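Local structure of amino acid ABC transporter, periplasmic amino acid-binding protein, putative (Streptococcus pneumoniae, 4I62) at residues Y126-N130 with D224-A228; A50-K56 with A262-S266; S110-R115 with K157-Q161. The protein binds L-arginine and probably hands it, at the outer face of the membrane, to an ABC transporter for import into the cell. One frame throughout, in Å; residues are numbered along the deposited sequence. Where two conformers were deposited one is given.

Contact 1: Y126-N130 with D224-A228; sequences YTAKN and DDSYA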
# COMPACT_ATOMS: atom_id res chain seq x y z
N TYR A 126 1.74 -7.38 -7.65
CA TYR A 126 3.05 -6.97 -7.16
C TYR A 126 3.40 -7.88 -6.02
O TYR A 126 2.49 -8.36 -5.30
CB TYR A 126 3.00 -5.53 -6.62
CG TYR A 126 4.35 -4.96 -6.30
CD1 TYR A 126 5.14 -4.46 -7.32
CD2 TYR A 126 4.84 -4.90 -5.00
CE1 TYR A 126 6.41 -3.94 -7.06
CE2 TYR A 126 6.14 -4.40 -4.74
CZ TYR A 126 6.89 -3.91 -5.78
OH TYR A 126 8.15 -3.39 -5.54
N THR A 127 4.69 -8.14 -5.81
CA THR A 127 5.11 -8.88 -4.62
C THR A 127 6.21 -8.13 -3.91
O THR A 127 7.16 -7.63 -4.52
CB THR A 127 5.59 -10.27 -4.94
OG1 THR A 127 6.67 -10.18 -5.87
CG2 THR A 127 4.44 -11.06 -5.52
N ALA A 128 6.06 -8.06 -2.60
CA ALA A 128 6.92 -7.21 -1.76
C ALA A 128 7.55 -7.97 -0.60
O ALA A 128 7.01 -9.00 -0.19
CB ALA A 128 6.10 -6.03 -1.21
N LYS A 129 8.72 -7.51 -0.16
CA LYS A 129 9.31 -7.91 1.13
C LYS A 129 9.10 -6.80 2.15
O LYS A 129 9.04 -5.62 1.81
CB LYS A 129 10.83 -8.21 1.02
CG LYS A 129 11.18 -9.40 0.13
CD LYS A 129 12.68 -9.62 0.08
CE LYS A 129 13.04 -10.89 -0.69
NZ LYS A 129 14.52 -11.07 -0.78
N ASN A 130 9.02 -7.17 3.42
CA ASN A 130 8.96 -6.20 4.51
C ASN A 130 10.34 -5.77 4.97
O ASN A 130 11.26 -6.59 5.06
CB ASN A 130 8.15 -6.79 5.67
CG ASN A 130 6.69 -6.86 5.31
OD1 ASN A 130 6.03 -5.85 5.24
ND2 ASN A 130 6.21 -8.05 4.92
N ASP A 224 4.04 -15.51 0.92
CA ASP A 224 3.92 -14.43 -0.05
C ASP A 224 3.25 -13.18 0.50
O ASP A 224 2.22 -13.28 1.17
CB ASP A 224 3.07 -14.90 -1.24
CG ASP A 224 3.79 -15.89 -2.13
OD1 ASP A 224 4.86 -16.42 -1.73
OD2 ASP A 224 3.27 -16.15 -3.25
N ASP A 225 3.82 -12.02 0.23
CA ASP A 225 3.13 -10.76 0.42
C ASP A 225 2.86 -10.21 -0.97
O ASP A 225 3.73 -9.54 -1.56
CB ASP A 225 4.01 -9.81 1.22
CG ASP A 225 3.33 -8.49 1.52
OD1 ASP A 225 2.15 -8.29 1.12
OD2 ASP A 225 3.98 -7.65 2.17
N SER A 226 1.68 -10.50 -1.50
CA SER A 226 1.31 -10.08 -2.84
C SER A 226 0.17 -9.10 -2.82
O SER A 226 -0.84 -9.30 -2.12
CB SER A 226 0.88 -11.30 -3.65
OG SER A 226 1.97 -12.20 -3.77
N TYR A 227 0.32 -7.99 -3.57
CA TYR A 227 -0.74 -7.01 -3.68
C TYR A 227 -1.77 -7.45 -4.73
O TYR A 227 -1.42 -8.03 -5.76
CB TYR A 227 -0.21 -5.65 -4.14
CG TYR A 227 0.69 -4.90 -3.22
CD1 TYR A 227 0.98 -5.34 -1.93
CD2 TYR A 227 1.27 -3.72 -3.67
CE1 TYR A 227 1.84 -4.59 -1.10
CE2 TYR A 227 2.12 -2.98 -2.87
CZ TYR A 227 2.41 -3.42 -1.59
OH TYR A 227 3.24 -2.63 -0.82
N ALA A 228 -3.04 -7.15 -4.44
CA ALA A 228 -4.13 -7.47 -5.33
C ALA A 228 -5.24 -6.44 -5.15
O ALA A 228 -5.27 -5.68 -4.16
CB ALA A 228 -4.62 -8.88 -5.06
O HOH W 1 6.89 -11.62 -0.27
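Thr127 and Ser226 form an antiparallel, non-hydrogen-bonded pair with CA atoms 4.4 Å apart, flanked by a bond from Tyr227 N to Tyr126 O (2.8 Å) and another from Ala128 N to Asp225 O (2.9 Å). This short ladder joins strands 126-135 and 226-232, which fits the pair of hinge strands connecting the two lobes of a type II periplasmic binding protein. Tyr126 and Tyr227 put their side chains on one face, running the same way. With CG anti to the backbone N (chi1 -171°), Tyr126 brings CD2 3.9 Å above the plane of the Tyr227 ring, towards its rim; the planes meet obliquely at 35°. Phe52 meets both rings edge-to-face, so flat aromatic residues suit this side. Tyr227 OH bonds to Glu198, which should help to hold the ring beside the bound arginine. Asp225 gives OD1 to Ser110 OG, while its OD2 lies close to the carboxylate of Glu198, a proximity that may raise the proton affinity of either group. The small methyl of Ala128 points toward 224-228 and touches Glu198. At the Ala128-Asp225 pair a water replaces a second direct bond, donating to Ala128 O at 2.6 Å and accepting from Asp225 N at 3.1 Å.

Contact 2: A50-K56 with A262-S266; sequences APFEYQK and AFKAS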
# COMPACT_ATOMS: atom_id res chain seq x y z
N ALA A 50 3.57 6.07 -1.58
CA ALA A 50 4.32 6.09 -2.82
C ALA A 50 5.15 4.80 -2.92
O ALA A 50 5.75 4.37 -1.91
CB ALA A 50 5.24 7.30 -2.89
N PRO A 51 5.27 4.21 -4.11
CA PRO A 51 4.87 4.74 -5.43
C PRO A 51 3.42 4.43 -5.84
O PRO A 51 2.97 4.88 -6.90
CB PRO A 51 5.85 4.01 -6.39
CG PRO A 51 6.07 2.68 -5.70
CD PRO A 51 6.15 3.03 -4.24
N PHE A 52 2.72 3.65 -5.03
CA PHE A 52 1.40 3.11 -5.41
C PHE A 52 0.32 4.19 -5.44
O PHE A 52 -0.43 4.32 -6.44
CB PHE A 52 1.05 1.93 -4.51
CG PHE A 52 2.07 0.83 -4.64
CD1 PHE A 52 2.04 -0.00 -5.75
CD2 PHE A 52 3.13 0.73 -3.74
CE1 PHE A 52 3.03 -0.95 -5.95
CE2 PHE A 52 4.13 -0.21 -3.95
CZ PHE A 52 4.08 -1.04 -5.05
N GLU A 53 0.21 4.98 -4.37
CA GLU A 53 -0.69 6.14 -4.34
C GLU A 53 -0.12 7.17 -3.37
O GLU A 53 0.28 6.81 -2.26
CB GLU A 53 -2.12 5.77 -3.96
CG GLU A 53 -2.25 4.89 -2.72
CD GLU A 53 -2.12 3.41 -3.01
OE1 GLU A 53 -2.53 3.05 -4.17
OE2 GLU A 53 -1.68 2.60 -2.15
N TYR A 54 -0.11 8.43 -3.78
CA TYR A 54 0.46 9.47 -2.94
C TYR A 54 -0.08 10.80 -3.44
O TYR A 54 -0.70 10.90 -4.50
CB TYR A 54 2.00 9.41 -2.96
CG TYR A 54 2.66 9.57 -4.32
CD1 TYR A 54 2.78 8.47 -5.18
CD2 TYR A 54 3.21 10.79 -4.74
CE1 TYR A 54 3.42 8.57 -6.38
CE2 TYR A 54 3.83 10.90 -5.97
CZ TYR A 54 3.93 9.80 -6.78
OH TYR A 54 4.56 9.88 -8.01
N GLN A 55 0.17 11.83 -2.64
CA GLN A 55 -0.19 13.20 -3.01
C GLN A 55 1.01 13.91 -3.57
O GLN A 55 2.09 13.94 -2.94
CB GLN A 55 -0.74 13.97 -1.81
CG GLN A 55 -2.04 13.43 -1.24
CD GLN A 55 -2.59 14.33 -0.15
OE1 GLN A 55 -3.17 15.37 -0.44
NE2 GLN A 55 -2.40 13.94 1.10
N LYS A 56 0.83 14.51 -4.73
CA LYS A 56 1.89 15.26 -5.38
C LYS A 56 1.39 16.67 -5.60
O LYS A 56 0.27 16.85 -6.08
CB LYS A 56 2.21 14.59 -6.73
CG LYS A 56 3.35 15.22 -7.49
CD LYS A 56 3.65 14.41 -8.76
CE LYS A 56 4.70 15.08 -9.64
NZ LYS A 56 5.96 15.33 -8.87
N ALA A 262 6.13 6.23 -11.30
CA ALA A 262 5.50 6.79 -10.12
C ALA A 262 6.55 7.00 -9.02
O ALA A 262 6.49 7.97 -8.26
CB ALA A 262 4.40 5.87 -9.64
N PHE A 263 7.49 6.07 -8.91
CA PHE A 263 8.54 6.19 -7.91
C PHE A 263 9.38 7.45 -8.19
O PHE A 263 9.60 8.27 -7.30
CB PHE A 263 9.41 4.92 -7.89
CG PHE A 263 10.36 4.88 -6.72
CD1 PHE A 263 11.60 5.48 -6.81
CD2 PHE A 263 9.99 4.30 -5.51
CE1 PHE A 263 12.47 5.46 -5.74
CE2 PHE A 263 10.86 4.28 -4.42
CZ PHE A 263 12.08 4.87 -4.54
N LYS A 264 9.82 7.61 -9.44
CA LYS A 264 10.58 8.79 -9.82
C LYS A 264 9.82 10.08 -9.56
O LYS A 264 10.39 11.03 -9.02
CB LYS A 264 10.92 8.72 -11.31
CG LYS A 264 11.89 7.62 -11.69
CD LYS A 264 12.09 7.57 -13.20
CE LYS A 264 13.02 6.42 -13.61
NZ LYS A 264 14.37 6.55 -12.99
N ALA A 265 8.53 10.12 -9.89
CA ALA A 265 7.71 11.32 -9.70
C ALA A 265 7.40 11.64 -8.22
O ALA A 265 7.00 12.77 -7.89
CB ALA A 265 6.42 11.23 -10.50
N SER A 266 7.64 10.67 -7.33
CA SER A 266 7.43 10.88 -5.90
C SER A 266 8.63 11.51 -5.19
O SER A 266 8.52 11.92 -4.03
CB SER A 266 7.06 9.56 -5.20
OG SER A 266 8.21 8.73 -4.99
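Tyr54 reaches the helix end with its CG between the backbone N and the carbonyl carbon (chi1 59°), which swings the ring across to the last turn of helix 254-265. There Ser266 CB lies over one face of the ring, 3.8 Å from its centroid and 24° off the normal, a CH-pi contact displaced towards the phenolic rim. The hydroxyl goes on to the backbone, with Tyr54 OH 2.7 Å from Ala262 O in a weak bond. Pro51 O sits in the ring plane at an edge of Tyr54, so that the residue is bordered by its own loop as well as by the helix.

Lys56, two residues on along the strand, points the same way. Its chain is extended from CG, which is anti to the backbone N, and turns only at the last torsion (chi4 56°), bringing NZ to Ala265 O at 2.9 Å on a lone pair in the carbonyl plane. A cation is probably welcome here, since carbonyls at the C-terminal end of a helix carry partial negative charge. Hairpin 54-58/61-65 is thereby tied to the C-terminal helix, consistent with the type II binding-protein fold, in which the chain starts and finishes in the same lobe.

Pro51, preceded by a cis peptide bond, packs CB against the CB atoms of Ala262 and Phe263, both at 4.0 Å. A small residue suits position 262, where Ala262 CB comes to 3.2 Å from Pro51 O. Phe263 turns the edge of its ring to Pro51 CD; its side chain also touches Lys203 and Glu207 of helix 199-208. Ser266 folds OG back on the helix, donating to Phe263 O at 2.7 Å, a carbonyl that also accepts from Ser266 N, and its CB meets the methyl of Ala50.

Contact 3: S110-R115 with K157-Q161; sequences SKTDER and KGSIQ. With ARG (arginine), chain B.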
# COMPACT_ATOMS: atom_id res chain seq x y z
N SER A 110 -2.42 -6.12 0.46
CA SER A 110 -1.92 -7.46 0.49
C SER A 110 -3.04 -8.48 0.61
O SER A 110 -3.97 -8.36 1.42
CB SER A 110 -1.04 -7.63 1.72
OG SER A 110 0.07 -6.72 1.72
N LYS A 111 -2.92 -9.59 -0.14
CA LYS A 111 -3.80 -10.74 0.13
C LYS A 111 -3.47 -11.41 1.45
O LYS A 111 -2.29 -11.60 1.80
CB LYS A 111 -3.66 -11.82 -0.91
CG LYS A 111 -4.04 -11.34 -2.21
CD LYS A 111 -3.94 -12.44 -3.26
CE LYS A 111 -4.79 -13.64 -2.93
NZ LYS A 111 -4.58 -14.75 -3.95
N THR A 112 -4.49 -11.77 2.19
CA THR A 112 -4.29 -12.63 3.36
C THR A 112 -5.42 -13.63 3.42
O THR A 112 -6.46 -13.43 2.80
CB THR A 112 -4.28 -11.84 4.67
OG1 THR A 112 -5.59 -11.36 4.92
CG2 THR A 112 -3.29 -10.69 4.66
N ASP A 113 -5.24 -14.71 4.17
CA ASP A 113 -6.31 -15.69 4.30
C ASP A 113 -7.52 -15.10 4.97
O ASP A 113 -8.64 -15.36 4.53
CB ASP A 113 -5.84 -16.94 5.07
CG ASP A 113 -4.92 -17.82 4.23
OD1 ASP A 113 -4.80 -17.56 3.01
OD2 ASP A 113 -4.35 -18.79 4.79
N GLU A 114 -7.33 -14.29 6.00
CA GLU A 114 -8.47 -13.67 6.63
C GLU A 114 -9.21 -12.77 5.65
O GLU A 114 -10.45 -12.80 5.56
CB GLU A 114 -8.04 -12.90 7.88
CG GLU A 114 -7.81 -13.79 9.07
CD GLU A 114 -9.04 -14.62 9.41
OE1 GLU A 114 -10.10 -14.03 9.75
OE2 GLU A 114 -8.96 -15.87 9.32
N ARG A 115 -8.47 -11.96 4.91
CA ARG A 115 -9.13 -11.09 3.95
C ARG A 115 -9.83 -11.87 2.82
O ARG A 115 -10.90 -11.46 2.38
CB ARG A 115 -8.13 -10.09 3.38
CG ARG A 115 -7.69 -9.00 4.39
CD ARG A 115 -6.51 -8.20 3.85
NE ARG A 115 -6.06 -7.16 4.79
CZ ARG A 115 -5.08 -6.32 4.55
NH1 ARG A 115 -4.38 -6.41 3.41
NH2 ARG A 115 -4.77 -5.37 5.46
N LYS A 157 -2.01 1.52 11.15
CA LYS A 157 -3.22 0.89 11.64
C LYS A 157 -3.99 0.23 10.50
O LYS A 157 -4.23 0.86 9.45
CB LYS A 157 -4.10 1.92 12.32
CG LYS A 157 -5.19 1.31 13.20
CD LYS A 157 -6.17 2.37 13.70
CE LYS A 157 -7.14 1.83 14.74
NZ LYS A 157 -7.84 0.63 14.23
N GLY A 158 -4.39 -1.03 10.71
CA GLY A 158 -5.15 -1.77 9.70
C GLY A 158 -4.28 -2.53 8.72
O GLY A 158 -4.83 -3.21 7.85
N SER A 159 -2.96 -2.40 8.83
CA SER A 159 -2.07 -3.06 7.86
C SER A 159 -1.63 -4.44 8.33
O SER A 159 -1.63 -4.75 9.54
CB SER A 159 -0.83 -2.19 7.63
OG SER A 159 0.05 -2.19 8.75
N ILE A 160 -1.14 -5.25 7.38
CA ILE A 160 -0.57 -6.52 7.76
C ILE A 160 0.75 -6.34 8.53
O ILE A 160 1.17 -7.24 9.26
CB ILE A 160 -0.40 -7.48 6.57
CG1 ILE A 160 0.67 -7.03 5.59
CG2 ILE A 160 -1.73 -7.69 5.83
CD1 ILE A 160 1.17 -8.16 4.71
N GLN A 161 1.38 -5.19 8.37
CA GLN A 161 2.58 -4.89 9.15
C GLN A 161 2.23 -4.75 10.62
O GLN A 161 3.01 -5.18 11.50
CB GLN A 161 3.24 -3.61 8.63
CG GLN A 161 3.94 -3.78 7.27
CD GLN A 161 2.99 -4.05 6.12
OE1 GLN A 161 1.89 -3.46 6.02
NE2 GLN A 161 3.39 -4.92 5.22
N ARG B . 0.19 -3.95 2.11
CA ARG B . -0.31 -3.58 3.46
C ARG B . -1.69 -4.15 3.72
O ARG B . -2.40 -4.51 2.76
CB ARG B . -0.24 -2.07 3.67
CG ARG B . -1.00 -1.28 2.60
CD ARG B . -1.16 0.18 2.99
NE ARG B . -1.60 0.95 1.84
CZ ARG B . -1.87 2.24 1.85
NH1 ARG B . -2.28 2.84 0.74
NH2 ARG B . -1.74 2.94 2.98
OXT ARG B . -2.08 -4.18 4.94
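The OXT atom of the bound arginine is gripped from both segments, by Arg115 NH2 at 3.0 Å and by Ile160 N at 2.8 Å. The other carboxylate oxygen, O, takes a nearly straight bond from Arg115 NH1 (2.8 Å, 174°) and another from Ser110 N, so the two-pronged guanidinium matches the two-oxygen group. This is the carboxylate-binding part of the ligand pocket in a type II periplasmic binding protein fold, with Ser110 on the loop and Arg115 in the short helix 113-116 on one side and, on the other, the N-terminus of helix 160-168, whose partial positive charge should help to hold a carboxylate.

Arg115 is extended from CG to NE, which carries its flat end to the ligand. A second bond from NH1 uses a lone pair of Ser110 O (2.8 Å), lying in both the carbonyl and guanidinium planes, and therefore holds the group from turning. Ile160 CG2 packs over one guanidinium face, 3.6 Å above the plane, while Gly158 O lies at the edge, 3.2 Å from NH2. The branched Ile160 suits this spot: with CG1 between the backbone N and the carbonyl carbon (chi1 70°), CG2 also touches the methyl of Thr112, and CD1 reaches Ser110.

Ser110 contributes its side chain too, OG accepting from the ligand N at 2.8 Å while also bonding to Asp225, whose charge would complement the ligand ammonium. Gly158 has a positive phi at which a CB would jam against the carbonyl O of Lys157. Ser159 then occupies the N-cap of helix 160-168, its OG bonded to Glu162 N and to Gln156 O, which probably helps to position Ile160 N. On the other segment Thr112 plays the same capping part, its OG1 accepting from Arg115 N at 2.9 Å.

How the contacts relate
Along the chain the segments come in the order 50-56, 110-115, 126-130, 157-161, 224-228 and 262-266, so contact 2 spans the other two, while the segments of contacts 1 and 3 alternate. Contacts 1 and 3 have centres about 11 Å apart and share polar links, Asp225 to Ser110 and Asn130 to Gln161, joining the hinge-like strands to the carboxylate site. Contact 2 centres about 18 Å from contact 1, meeting it through Phe52, and about 22 Å from contact 3, across the chain's centre. The bound arginine connects them: contact 3 holds its carboxylate, Tyr227 of contact 1 touches it, and Glu53 within contact 2 bonds to its guanidinium.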